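Long-range contact in N-acetylmuramoyl-L-alanine amidase AmiD (Escherichia coli, PDB 2WKX), which hydrolyses, with one zinc ion per subunit, the link between N-acetylmuramoyl residues and L-amino acids in cell-wall glycopeptides: residues V33-A38 with G102-N107. Sequence-based numbering, arbitrary orientation.
Sequences VIHYTA and GIELEN. With ZN (zinc ion), chain B.
His35 and Glu104 stand side by side on neighbouring parallel strands, and both belong to the zinc amidase active site. The histidine gives ND1 to the zinc ion at 2.1 Å, a metal that His151 and Asp161 also bind; its NE2 is hydrogen-bonded to His84, so both ring nitrogens are engaged. Glu104, the proton acceptor, bends at chi2 (-87°), which folds its carboxylate back against His35, OE1 lying 3.3 Å from His35 CB, with ring and carboxylate planes 22° apart. One water donates both to Glu104 OE2 and to Tyr36 O, each at 2.9 Å, tying the carboxylate to the strand that carries the metal ligand. An alanine at Glu104 would probably leave the water holding Tyr36 O alone and open a gap beside His35 CB and Thr37 CG2. Between the strands, Val33 O accepts from Ile103 N at 2.9 Å, Ile103 O from His35 N, His35 O from Leu105 N, and Leu105 O from Thr37 N. Thr37 OG1 bonds to Asp39 O. On the other face Ile34 CG2 packs on Leu105 CD1 at 3.6 Å, and Ile103 meets helix 124-141. Strands 57-59 and 148-150 flank the pair within the mixed sheet, while helix 41-48 touches Thr37 and Glu104 on the catalytic face.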
# COMPACT_ATOMS: atom_id res chain seq x y z
N VAL A 33 3.18 -8.67 -10.43
CA VAL A 33 2.27 -8.38 -11.56
C VAL A 33 3.01 -8.64 -12.87
O VAL A 33 4.15 -8.15 -13.09
CB VAL A 33 1.73 -6.92 -11.55
CG1 VAL A 33 0.72 -6.71 -12.70
CG2 VAL A 33 1.10 -6.53 -10.16
N ILE A 34 2.36 -9.40 -13.75
CA ILE A 34 2.91 -9.72 -15.08
C ILE A 34 2.22 -8.86 -16.15
O ILE A 34 0.97 -8.75 -16.18
CB ILE A 34 2.77 -11.26 -15.43
CG1 ILE A 34 3.25 -12.15 -14.27
CG2 ILE A 34 3.46 -11.61 -16.78
CD1 ILE A 34 4.76 -11.95 -13.87
N HIS A 35 3.05 -8.28 -17.01
CA HIS A 35 2.62 -7.38 -18.09
C HIS A 35 3.18 -7.85 -19.43
O HIS A 35 4.18 -8.59 -19.49
CB HIS A 35 3.20 -5.95 -17.88
CG HIS A 35 2.85 -5.31 -16.57
ND1 HIS A 35 1.76 -4.48 -16.43
CD2 HIS A 35 3.46 -5.35 -15.36
CE1 HIS A 35 1.70 -4.05 -15.17
NE2 HIS A 35 2.73 -4.55 -14.51
N TYR A 36 2.56 -7.40 -20.52
CA TYR A 36 3.30 -7.32 -21.80
C TYR A 36 3.53 -5.86 -22.18
O TYR A 36 2.79 -4.94 -21.76
CB TYR A 36 2.67 -8.13 -22.96
CG TYR A 36 1.20 -7.86 -23.30
CD1 TYR A 36 0.73 -6.58 -23.64
CD2 TYR A 36 0.29 -8.92 -23.32
CE1 TYR A 36 -0.62 -6.35 -23.96
CE2 TYR A 36 -1.07 -8.71 -23.66
CZ TYR A 36 -1.51 -7.42 -23.97
OH TYR A 36 -2.84 -7.20 -24.26
N THR A 37 4.56 -5.63 -22.99
CA THR A 37 4.96 -4.26 -23.33
C THR A 37 4.17 -3.71 -24.52
O THR A 37 4.10 -2.48 -24.70
CB THR A 37 6.46 -4.19 -23.74
OG1 THR A 37 6.70 -5.04 -24.87
CG2 THR A 37 7.41 -4.63 -22.59
N ALA A 38 3.61 -4.60 -25.33
CA ALA A 38 3.02 -4.23 -26.64
C ALA A 38 3.99 -3.38 -27.49
O ALA A 38 3.56 -2.46 -28.21
CB ALA A 38 1.66 -3.52 -26.43
N GLY A 102 6.70 -5.33 -10.55
CA GLY A 102 6.12 -5.40 -11.89
C GLY A 102 7.16 -5.98 -12.84
O GLY A 102 8.30 -5.46 -12.90
N ILE A 103 6.79 -7.04 -13.56
CA ILE A 103 7.64 -7.64 -14.61
C ILE A 103 7.01 -7.37 -15.98
O ILE A 103 5.86 -7.76 -16.23
CB ILE A 103 7.89 -9.17 -14.41
CG1 ILE A 103 8.69 -9.43 -13.12
CG2 ILE A 103 8.65 -9.75 -15.65
CD1 ILE A 103 8.84 -10.95 -12.77
N GLU A 104 7.77 -6.70 -16.85
CA GLU A 104 7.33 -6.48 -18.23
C GLU A 104 7.95 -7.53 -19.16
O GLU A 104 9.19 -7.73 -19.17
CB GLU A 104 7.70 -5.07 -18.72
CG GLU A 104 6.79 -3.96 -18.16
CD GLU A 104 5.52 -3.72 -18.99
OE1 GLU A 104 5.26 -4.45 -19.97
OE2 GLU A 104 4.76 -2.79 -18.68
N LEU A 105 7.08 -8.18 -19.93
CA LEU A 105 7.49 -9.13 -20.95
C LEU A 105 7.39 -8.50 -22.33
O LEU A 105 6.31 -8.08 -22.75
CB LEU A 105 6.63 -10.41 -20.87
CG LEU A 105 6.58 -11.08 -19.48
CD1 LEU A 105 5.64 -12.28 -19.56
CD2 LEU A 105 7.97 -11.51 -19.00
N GLU A 106 8.51 -8.41 -23.05
CA GLU A 106 8.43 -7.95 -24.43
C GLU A 106 7.53 -8.93 -25.22
O GLU A 106 7.88 -10.11 -25.41
CB GLU A 106 9.82 -7.88 -25.07
CG GLU A 106 9.73 -7.40 -26.53
CD GLU A 106 10.97 -7.73 -27.35
OE1 GLU A 106 10.92 -7.48 -28.56
OE2 GLU A 106 11.95 -8.23 -26.78
N ASN A 107 6.41 -8.42 -25.73
CA ASN A 107 5.41 -9.23 -26.46
C ASN A 107 4.44 -8.24 -27.08
O ASN A 107 4.11 -7.24 -26.46
CB ASN A 107 4.70 -10.19 -25.49
CG ASN A 107 3.58 -11.02 -26.14
OD1 ASN A 107 2.45 -10.55 -26.25
ND2 ASN A 107 3.89 -12.25 -26.54
ZN ZN B . 0.33 -3.99 -17.94
O HOH W 1 3.04 -2.21 -20.88